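Local structure of KLLA0C04147p (Kluyveromyces lactis, 5H2D) at residues F22-K34 / V335-W347. The protein binds ergosterol through the OSBP-related (ORD) domain that makes up this chain and probably transfers sterols between membranes. Numbering follows the deposited sequence.
Sequences FLGYEDKLRQRLK and VTLNAPQPHLLPW
A His-carboxylate hydrogen bond, Asp27 to His343, joins the loop 22-34 of the ORD domain to the antiparallel chain 335-347, which leaves helix 332-337 beyond the barrel strands and ends in a 3-10 turn. Asp27 spreads its carboxylate over two donors of one residue: OD1 takes the ring N-H of His343 ND1 at 2.6 Å, nearly straight (170°) and in the imidazole plane, while OD2 turns its syn lone pair to the backbone His343 N at 2.9 Å. Next along, the amide of Gln341 reaches back, NE2 lying 2.8 Å from Lys28 O and above that carbonyl's plane; a water links the same NE2 to Asp27 O.

At one end Arg30 extends from the backbone, then bends at chi3 (75°), laying its guanidinium edge against Val335 O. That oxygen is gripped side-on, by Arg30 NE at 2.9 Å and Arg30 NH2 at 3.1 Å. Ala339 CA covers one guanidinium face and Leu33 CD2 the opposite one, so that the group is sandwiched and its rotation restrained, and NH1 forms a salt bridge to Glu363 of helix 357-363. A leucine here, with no N-H groups, would probably leave Val335 O without its two side-chain donors and Glu363 without this cationic mate.

At the other end apolar packing dominates, beside a water bridging Glu26 OE2 and Trp347 NE1. Leu23 CB sits over the six-membered ring of Trp347, 3.9 Å from its centroid, and Gly24 CA comes within 3.4 Å of Trp347 NE1, where a CB would collide with the indole. Leu344 CD1 packs over a face of Tyr25, 3.6 Å from CZ, while Tyr25 OH bonds to Glu130 on strand 128-133. The contact thus ties the N-terminal segment to the chain following the barrel strands, consistent with the OSBP-related fold, an incomplete beta barrel holding the sterol.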
ATOM      1  N   PHE A  22      -3.754 -15.090 -12.940  1.00 15.12           N
ATOM      2  CA  PHE A  22      -2.676 -14.513 -13.724  1.00 16.49           C
ATOM      3  C   PHE A  22      -3.038 -14.367 -15.189  1.00 15.04           C
ATOM      4  O   PHE A  22      -2.233 -13.843 -15.966  1.00 15.96           O
ATOM      5  CB  PHE A  22      -1.416 -15.359 -13.530  1.00 17.18           C
ATOM      6  CG  PHE A  22      -1.108 -15.595 -12.084  1.00 15.68           C
ATOM      7  CD1 PHE A  22      -0.654 -14.550 -11.291  1.00 17.82           C
ATOM      8  CD2 PHE A  22      -1.346 -16.824 -11.495  1.00 20.01           C
ATOM      9  CE1 PHE A  22      -0.402 -14.744  -9.952  1.00 17.03           C
ATOM     10  CE2 PHE A  22      -1.104 -17.021 -10.146  1.00 20.42           C
ATOM     11  CZ  PHE A  22      -0.625 -15.977  -9.371  1.00 19.68           C
ATOM     12  N   LEU A  23      -4.244 -14.774 -15.574  1.00 16.25           N
ATOM     13  CA  LEU A  23      -4.700 -14.552 -16.938  1.00 17.55           C
ATOM     14  C   LEU A  23      -4.710 -13.065 -17.255  1.00 17.00           C
ATOM     15  O   LEU A  23      -5.193 -12.252 -16.456  1.00 16.17           O
ATOM     16  CB  LEU A  23      -6.095 -15.135 -17.130  1.00 17.46           C
ATOM     17  CG  LEU A  23      -6.197 -16.633 -16.883  1.00 21.02           C
ATOM     18  CD1 LEU A  23      -7.650 -17.049 -16.861  1.00 21.76           C
ATOM     19  CD2 LEU A  23      -5.414 -17.400 -17.952  1.00 20.67           C
ATOM     20  N   GLY A  24      -4.179 -12.718 -18.423  1.00 17.76           N
ATOM     21  CA  GLY A  24      -4.127 -11.345 -18.881  1.00 15.97           C
ATOM     22  C   GLY A  24      -2.862 -10.606 -18.496  1.00 15.77           C
ATOM     23  O   GLY A  24      -2.686  -9.451 -18.904  1.00 16.33           O
ATOM     24  N   TYR A  25      -1.980 -11.232 -17.719  1.00 15.67           N
ATOM     25  CA  TYR A  25      -0.751 -10.598 -17.264  1.00 17.05           C
ATOM     26  C   TYR A  25       0.463 -11.089 -18.044  1.00 19.49           C
ATOM     27  O   TYR A  25       1.593 -11.066 -17.538  1.00 20.67           O
ATOM     28  CB  TYR A  25      -0.598 -10.800 -15.753  1.00 15.70           C
ATOM     29  CG  TYR A  25      -1.514  -9.859 -14.984  1.00 15.78           C
ATOM     30  CD1 TYR A  25      -1.136  -8.547 -14.751  1.00 16.20           C
ATOM     31  CD2 TYR A  25      -2.764 -10.272 -14.537  1.00 13.58           C
ATOM     32  CE1 TYR A  25      -1.971  -7.669 -14.075  1.00 13.12           C
ATOM     33  CE2 TYR A  25      -3.616  -9.398 -13.861  1.00 12.88           C
ATOM     34  CZ  TYR A  25      -3.199  -8.101 -13.638  1.00 14.00           C
ATOM     35  OH  TYR A  25      -4.028  -7.229 -12.983  1.00 14.70           O
ATOM     36  N   GLU A  26       0.242 -11.486 -19.306  1.00 19.79           N
ATOM     37  CA  GLU A  26       1.316 -12.028 -20.131  1.00 23.27           C
ATOM     38  C   GLU A  26       2.299 -10.958 -20.589  1.00 21.41           C
ATOM     39  O   GLU A  26       3.465 -11.276 -20.857  1.00 23.65           O
ATOM     40  CB  GLU A  26       0.727 -12.751 -21.345  1.00 24.36           C
ATOM     41  CG  GLU A  26      -0.123 -13.967 -20.993  1.00 30.86           C
ATOM     42  CD  GLU A  26      -1.546 -13.613 -20.572  1.00 28.85           C
ATOM     43  OE1 GLU A  26      -2.236 -14.483 -19.983  1.00 32.35           O
ATOM     44  OE2 GLU A  26      -1.980 -12.476 -20.843  1.00 22.92           O
ATOM     45  N   ASP A  27       1.868  -9.702 -20.693  1.00 18.78           N
ATOM     46  CA  ASP A  27       2.753  -8.653 -21.184  1.00 16.61           C
ATOM     47  C   ASP A  27       3.872  -8.366 -20.190  1.00 20.21           C
ATOM     48  O   ASP A  27       3.693  -8.433 -18.968  1.00 18.97           O
ATOM     49  CB  ASP A  27       1.979  -7.359 -21.452  1.00 16.47           C
ATOM     50  CG  ASP A  27       0.864  -7.547 -22.442  1.00 21.56           C
ATOM     51  OD1 ASP A  27       1.131  -8.024 -23.567  1.00 22.17           O
ATOM     52  OD2 ASP A  27      -0.290  -7.237 -22.093  1.00 16.80           O
ATOM     53  N   LYS A  28       5.034  -8.027 -20.734  1.00 19.48           N
ATOM     54  CA  LYS A  28       6.144  -7.570 -19.912  1.00 16.87           C
ATOM     55  C   LYS A  28       5.752  -6.303 -19.152  1.00 15.61           C
ATOM     56  O   LYS A  28       5.057  -5.432 -19.685  1.00 16.56           O
ATOM     57  CB  LYS A  28       7.356  -7.329 -20.815  1.00 22.84           C
ATOM     58  CG  LYS A  28       8.514  -6.551 -20.239  1.00 27.05           C
ATOM     59  CD  LYS A  28       9.617  -6.470 -21.292  1.00 33.46           C
ATOM     60  CE  LYS A  28      10.303  -5.119 -21.308  1.00 38.18           C
ATOM     61  NZ  LYS A  28      11.375  -5.030 -20.286  1.00 38.17           N
ATOM     62  N   LEU A  29       6.185  -6.215 -17.894  1.00 17.06           N
ATOM     63  CA  LEU A  29       5.869  -5.049 -17.072  1.00 15.92           C
ATOM     64  C   LEU A  29       6.218  -3.755 -17.796  1.00 15.34           C
ATOM     65  O   LEU A  29       7.262  -3.642 -18.444  1.00 16.13           O
ATOM     66  CB  LEU A  29       6.636  -5.113 -15.750  1.00 14.38           C
ATOM     67  CG  LEU A  29       6.299  -6.265 -14.810  1.00 16.71           C
ATOM     68  CD1 LEU A  29       7.225  -6.268 -13.617  1.00 19.82           C
ATOM     69  CD2 LEU A  29       4.850  -6.160 -14.354  1.00 18.61           C
ATOM     70  N   ARG A  30       5.356  -2.749 -17.655  1.00 13.54           N
ATOM     71  CA  ARG A  30       5.656  -1.449 -18.231  1.00 14.10           C
ATOM     72  C   ARG A  30       6.913  -0.846 -17.606  1.00 16.92           C
ATOM     73  O   ARG A  30       7.065  -0.811 -16.375  1.00 13.80           O
ATOM     74  CB  ARG A  30       4.468  -0.499 -18.042  1.00 13.11           C
ATOM     75  CG  ARG A  30       4.711   0.882 -18.643  1.00 12.93           C
ATOM     76  CD  ARG A  30       3.425   1.665 -18.757  1.00 15.87           C
ATOM     77  NE  ARG A  30       2.961   2.167 -17.459  1.00 12.59           N
ATOM     78  CZ  ARG A  30       2.013   3.086 -17.349  1.00 12.04           C
ATOM     79  NH1 ARG A  30       1.452   3.587 -18.451  1.00 12.83           N
ATOM     80  NH2 ARG A  30       1.642   3.524 -16.144  1.00 10.50           N
ATOM     81  N   GLN A  31       7.810  -0.352 -18.466  1.00 16.78           N
ATOM     82  CA  GLN A  31       9.128   0.123 -18.058  1.00 19.38           C
ATOM     83  C   GLN A  31       9.248   1.635 -18.009  1.00 17.10           C
ATOM     84  O   GLN A  31      10.175   2.145 -17.370  1.00 19.43           O
ATOM     85  CB  GLN A  31      10.210  -0.400 -19.012  1.00 24.11           C
ATOM     86  CG  GLN A  31      10.258  -1.899 -19.126  1.00 24.88           C
ATOM     87  CD  GLN A  31      10.813  -2.560 -17.885  1.00 30.16           C
ATOM     88  OE1 GLN A  31      11.924  -2.250 -17.442  1.00 32.67           O
ATOM     89  NE2 GLN A  31      10.038  -3.475 -17.306  1.00 30.52           N
ATOM     90  N   ARG A  32       8.373   2.353 -18.696  1.00 18.52           N
ATOM     91  CA  ARG A  32       8.434   3.805 -18.717  1.00 18.93           C
ATOM     92  C   ARG A  32       7.074   4.324 -19.144  1.00 18.32           C
ATOM     93  O   ARG A  32       6.189   3.561 -19.544  1.00 18.06           O
ATOM     94  CB  ARG A  32       9.534   4.304 -19.658  1.00 22.62           C
ATOM     95  CG  ARG A  32       9.358   3.863 -21.103  1.00 25.42           C
ATOM     96  CD  ARG A  32      10.146   4.772 -22.048  1.00 27.01           C
ATOM     97  NE  ARG A  32       9.591   6.127 -22.084  1.00 30.51           N
ATOM     98  CZ  ARG A  32      10.220   7.188 -22.580  1.00 29.32           C
ATOM     99  NH1 ARG A  32      11.442   7.067 -23.083  1.00 31.12           N
ATOM    100  NH2 ARG A  32       9.631   8.377 -22.562  1.00 30.66           N
ATOM    101  N   LEU A  33       6.911   5.636 -19.020  1.00 19.88           N
ATOM    102  CA  LEU A  33       5.727   6.333 -19.490  1.00 19.53           C
ATOM    103  C   LEU A  33       5.986   6.918 -20.870  1.00 23.54           C
ATOM    104  O   LEU A  33       7.129   7.121 -21.278  1.00 23.93           O
ATOM    105  CB  LEU A  33       5.332   7.452 -18.529  1.00 19.37           C
ATOM    106  CG  LEU A  33       5.124   7.031 -17.077  1.00 17.47           C
ATOM    107  CD1 LEU A  33       4.722   8.245 -16.254  1.00 17.39           C
ATOM    108  CD2 LEU A  33       4.078   5.931 -17.006  1.00 16.84           C
ATOM    109  N   LYS A  34       4.901   7.207 -21.583  1.00 26.97           N
ATOM    110  CA  LYS A  34       5.062   7.866 -22.876  1.00 28.41           C
ATOM    111  C   LYS A  34       5.675   9.250 -22.698  1.00 25.80           C
ATOM    112  O   LYS A  34       6.549   9.653 -23.472  1.00 25.27           O
ATOM    113  CB  LYS A  34       3.719   7.938 -23.607  1.00 34.04           C
ATOM    114  CG  LYS A  34       2.725   8.911 -23.020  1.00 30.53           C
ATOM    115  CD  LYS A  34       1.408   8.855 -23.772  1.00 35.37           C
ATOM    116  CE  LYS A  34       1.622   8.996 -25.274  1.00 36.15           C
ATOM    117  NZ  LYS A  34       2.077  10.371 -25.644  1.00 41.25           N
ATOM    118  N   VAL A 335       5.474   2.711 -11.806  1.00  9.42           N
ATOM    119  CA  VAL A 335       5.249   2.783 -13.246  1.00 11.63           C
ATOM    120  C   VAL A 335       4.496   1.562 -13.759  1.00 12.69           C
ATOM    121  O   VAL A 335       3.736   1.657 -14.740  1.00 11.06           O
ATOM    122  CB  VAL A 335       6.599   2.978 -13.968  1.00 11.54           C
ATOM    123  CG1 VAL A 335       6.452   2.718 -15.479  1.00 13.29           C
ATOM    124  CG2 VAL A 335       7.099   4.399 -13.759  1.00 12.68           C
ATOM    125  N   THR A 336       4.642   0.405 -13.095  1.00 11.70           N
ATOM    126  CA  THR A 336       3.954  -0.789 -13.591  1.00 11.68           C
ATOM    127  C   THR A 336       2.453  -0.787 -13.307  1.00 10.90           C
ATOM    128  O   THR A 336       1.718  -1.562 -13.933  1.00 11.33           O
ATOM    129  CB  THR A 336       4.543  -2.081 -12.999  1.00 11.58           C
ATOM    130  OG1 THR A 336       4.155  -2.226 -11.620  1.00 11.95           O
ATOM    131  CG2 THR A 336       6.062  -2.123 -13.140  1.00 12.36           C
ATOM    132  N   LEU A 337       1.973   0.060 -12.391  1.00  9.58           N
ATOM    133  CA  LEU A 337       0.660  -0.172 -11.803  1.00 10.66           C
ATOM    134  C   LEU A 337      -0.474   0.294 -12.706  1.00  9.57           C
ATOM    135  O   LEU A 337      -1.469  -0.421 -12.875  1.00 12.05           O
ATOM    136  CB  LEU A 337       0.566   0.534 -10.450  1.00 10.04           C
ATOM    137  CG  LEU A 337       1.476  -0.047  -9.370  1.00 11.58           C
ATOM    138  CD1 LEU A 337       1.443   0.814  -8.108  1.00 12.34           C
ATOM    139  CD2 LEU A 337       1.100  -1.478  -9.041  1.00 12.69           C
ATOM    140  N   ASN A 338      -0.371   1.505 -13.253  1.00 11.03           N
ATOM    141  CA  ASN A 338      -1.428   2.050 -14.098  1.00 11.07           C
ATOM    142  C   ASN A 338      -1.217   1.742 -15.575  1.00 12.47           C
ATOM    143  O   ASN A 338      -1.695   2.496 -16.431  1.00 10.91           O
ATOM    144  CB  ASN A 338      -1.556   3.561 -13.895  1.00 11.31           C
ATOM    145  CG  ASN A 338      -2.937   4.070 -14.272  1.00  9.54           C
ATOM    146  OD1 ASN A 338      -3.935   3.428 -13.969  1.00  9.43           O
ATOM    147  ND2 ASN A 338      -2.996   5.212 -14.969  1.00 12.17           N
ATOM    148  N   ALA A 339      -0.531   0.651 -15.893  1.00 12.62           N
ATOM    149  CA  ALA A 339      -0.223   0.321 -17.286  1.00 13.10           C
ATOM    150  C   ALA A 339      -1.435  -0.294 -17.972  1.00 13.13           C
ATOM    151  O   ALA A 339      -1.945  -1.315 -17.501  1.00 13.14           O
ATOM    152  CB  ALA A 339       0.945  -0.652 -17.347  1.00 13.62           C
ATOM    153  N   PRO A 340      -1.914   0.275 -19.090  1.00 13.68           N
ATOM    154  CA  PRO A 340      -3.038  -0.323 -19.840  1.00 13.49           C
ATOM    155  C   PRO A 340      -2.538  -1.433 -20.757  1.00 17.13           C
ATOM    156  O   PRO A 340      -2.569  -1.332 -21.994  1.00 17.17           O
ATOM    157  CB  PRO A 340      -3.593   0.879 -20.608  1.00 15.45           C
ATOM    158  CG  PRO A 340      -2.369   1.688 -20.913  1.00 16.75           C
ATOM    159  CD  PRO A 340      -1.464   1.543 -19.691  1.00 12.93           C
ATOM    160  N   GLN A 341      -2.053  -2.497 -20.124  1.00 15.52           N
ATOM    161  CA  GLN A 341      -1.372  -3.578 -20.831  1.00 15.77           C
ATOM    162  C   GLN A 341      -2.306  -4.209 -21.862  1.00 15.28           C
ATOM    163  O   GLN A 341      -3.440  -4.576 -21.524  1.00 15.22           O
ATOM    164  CB  GLN A 341      -0.882  -4.633 -19.834  1.00 15.19           C
ATOM    165  CG  GLN A 341       0.107  -4.110 -18.781  1.00 15.00           C
ATOM    166  CD  GLN A 341       1.500  -3.820 -19.331  1.00 14.32           C
ATOM    167  OE1 GLN A 341       1.720  -2.824 -20.013  1.00 18.56           O
ATOM    168  NE2 GLN A 341       2.454  -4.690 -19.006  1.00 16.58           N
ATOM    169  N   PRO A 342      -1.856  -4.381 -23.109  1.00 18.07           N
ATOM    170  CA  PRO A 342      -2.778  -4.801 -24.184  1.00 19.67           C
ATOM    171  C   PRO A 342      -3.513  -6.105 -23.913  1.00 18.36           C
ATOM    172  O   PRO A 342      -4.711  -6.197 -24.205  1.00 21.38           O
ATOM    173  CB  PRO A 342      -1.853  -4.934 -25.406  1.00 21.66           C
ATOM    174  CG  PRO A 342      -0.628  -4.154 -25.082  1.00 27.19           C
ATOM    175  CD  PRO A 342      -0.495  -4.087 -23.583  1.00 18.73           C
ATOM    176  N   HIS A 343      -2.828  -7.132 -23.399  1.00 17.92           N
ATOM    177  CA  HIS A 343      -3.482  -8.402 -23.103  1.00 15.86           C
ATOM    178  C   HIS A 343      -4.296  -8.372 -21.823  1.00 17.13           C
ATOM    179  O   HIS A 343      -5.096  -9.283 -21.597  1.00 16.18           O
ATOM    180  CB  HIS A 343      -2.454  -9.534 -23.018  1.00 20.99           C
ATOM    181  CG  HIS A 343      -1.862  -9.903 -24.340  1.00 22.02           C
ATOM    182  ND1 HIS A 343      -0.628  -9.455 -24.754  1.00 23.10           N
ATOM    183  CD2 HIS A 343      -2.347 -10.662 -25.352  1.00 28.16           C
ATOM    184  CE1 HIS A 343      -0.369  -9.930 -25.960  1.00 29.73           C
ATOM    185  NE2 HIS A 343      -1.398 -10.666 -26.345  1.00 31.52           N
ATOM    186  N   LEU A 344      -4.114  -7.347 -20.985  1.00 14.86           N
ATOM    187  CA  LEU A 344      -4.863  -7.238 -19.743  1.00 14.29           C
ATOM    188  C   LEU A 344      -6.224  -6.581 -19.942  1.00 13.54           C
ATOM    189  O   LEU A 344      -7.218  -7.022 -19.349  1.00 14.04           O
ATOM    190  CB  LEU A 344      -4.036  -6.443 -18.724  1.00 12.68           C
ATOM    191  CG  LEU A 344      -4.720  -6.221 -17.382  1.00 12.39           C
ATOM    192  CD1 LEU A 344      -5.015  -7.538 -16.705  1.00 12.90           C
ATOM    193  CD2 LEU A 344      -3.846  -5.353 -16.496  1.00 15.17           C
ATOM    194  N   LEU A 345      -6.290  -5.544 -20.780  1.00 14.38           N
ATOM    195  CA  LEU A 345      -7.512  -4.753 -20.900  1.00 15.62           C
ATOM    196  C   LEU A 345      -8.780  -5.579 -21.109  1.00 14.63           C
ATOM    197  O   LEU A 345      -9.798  -5.254 -20.474  1.00 15.42           O
ATOM    198  CB  LEU A 345      -7.357  -3.720 -22.030  1.00 17.15           C
ATOM    199  CG  LEU A 345      -6.284  -2.651 -21.811  1.00 16.60           C
ATOM    200  CD1 LEU A 345      -6.176  -1.729 -23.022  1.00 18.29           C
ATOM    201  CD2 LEU A 345      -6.604  -1.846 -20.562  1.00 17.82           C
ATOM    202  N   PRO A 346      -8.808  -6.620 -21.950  1.00 15.31           N
ATOM    203  CA  PRO A 346     -10.078  -7.341 -22.162  1.00 18.73           C
ATOM    204  C   PRO A 346     -10.607  -8.037 -20.917  1.00 16.37           C
ATOM    205  O   PRO A 346     -11.813  -8.314 -20.852  1.00 18.06           O
ATOM    206  CB  PRO A 346      -9.733  -8.354 -23.264  1.00 18.32           C
ATOM    207  CG  PRO A 346      -8.515  -7.785 -23.944  1.00 21.09           C
ATOM    208  CD  PRO A 346      -7.733  -7.143 -22.811  1.00 18.38           C
ATOM    209  N   TRP A 347      -9.753  -8.295 -19.919  1.00 13.38           N
ATOM    210  CA  TRP A 347     -10.161  -8.965 -18.692  1.00 14.00           C
ATOM    211  C   TRP A 347     -10.773  -8.023 -17.664  1.00 13.90           C
ATOM    212  O   TRP A 347     -11.481  -8.486 -16.766  1.00 14.62           O
ATOM    213  CB  TRP A 347      -8.955  -9.659 -18.045  1.00 13.83           C
ATOM    214  CG  TRP A 347      -8.378 -10.753 -18.888  1.00 14.89           C
ATOM    215  CD1 TRP A 347      -7.352 -10.649 -19.790  1.00 13.97           C
ATOM    216  CD2 TRP A 347      -8.813 -12.117 -18.928  1.00 17.11           C
ATOM    217  NE1 TRP A 347      -7.123 -11.873 -20.386  1.00 17.27           N
ATOM    218  CE2 TRP A 347      -8.003 -12.787 -19.872  1.00 16.39           C
ATOM    219  CE3 TRP A 347      -9.809 -12.835 -18.258  1.00 16.20           C
ATOM    220  CZ2 TRP A 347      -8.161 -14.146 -20.161  1.00 17.75           C
ATOM    221  CZ3 TRP A 347      -9.961 -14.185 -18.541  1.00 20.77           C
ATOM    222  CH2 TRP A 347      -9.137 -14.824 -19.484  1.00 20.00           C
TER
HETATM  223  O   HOH W   1      -4.895 -12.926 -22.026  1.00 25.71           O
HETATM  224  O   HOH W   2       1.380  -7.133 -17.716  1.00 15.33           O
HETATM  225  O   HOH W   3       1.575   3.707 -13.197  1.00 11.11           O
HETATM  226  O   HOH W   4       2.878  -3.187 -15.958  1.00 12.53           O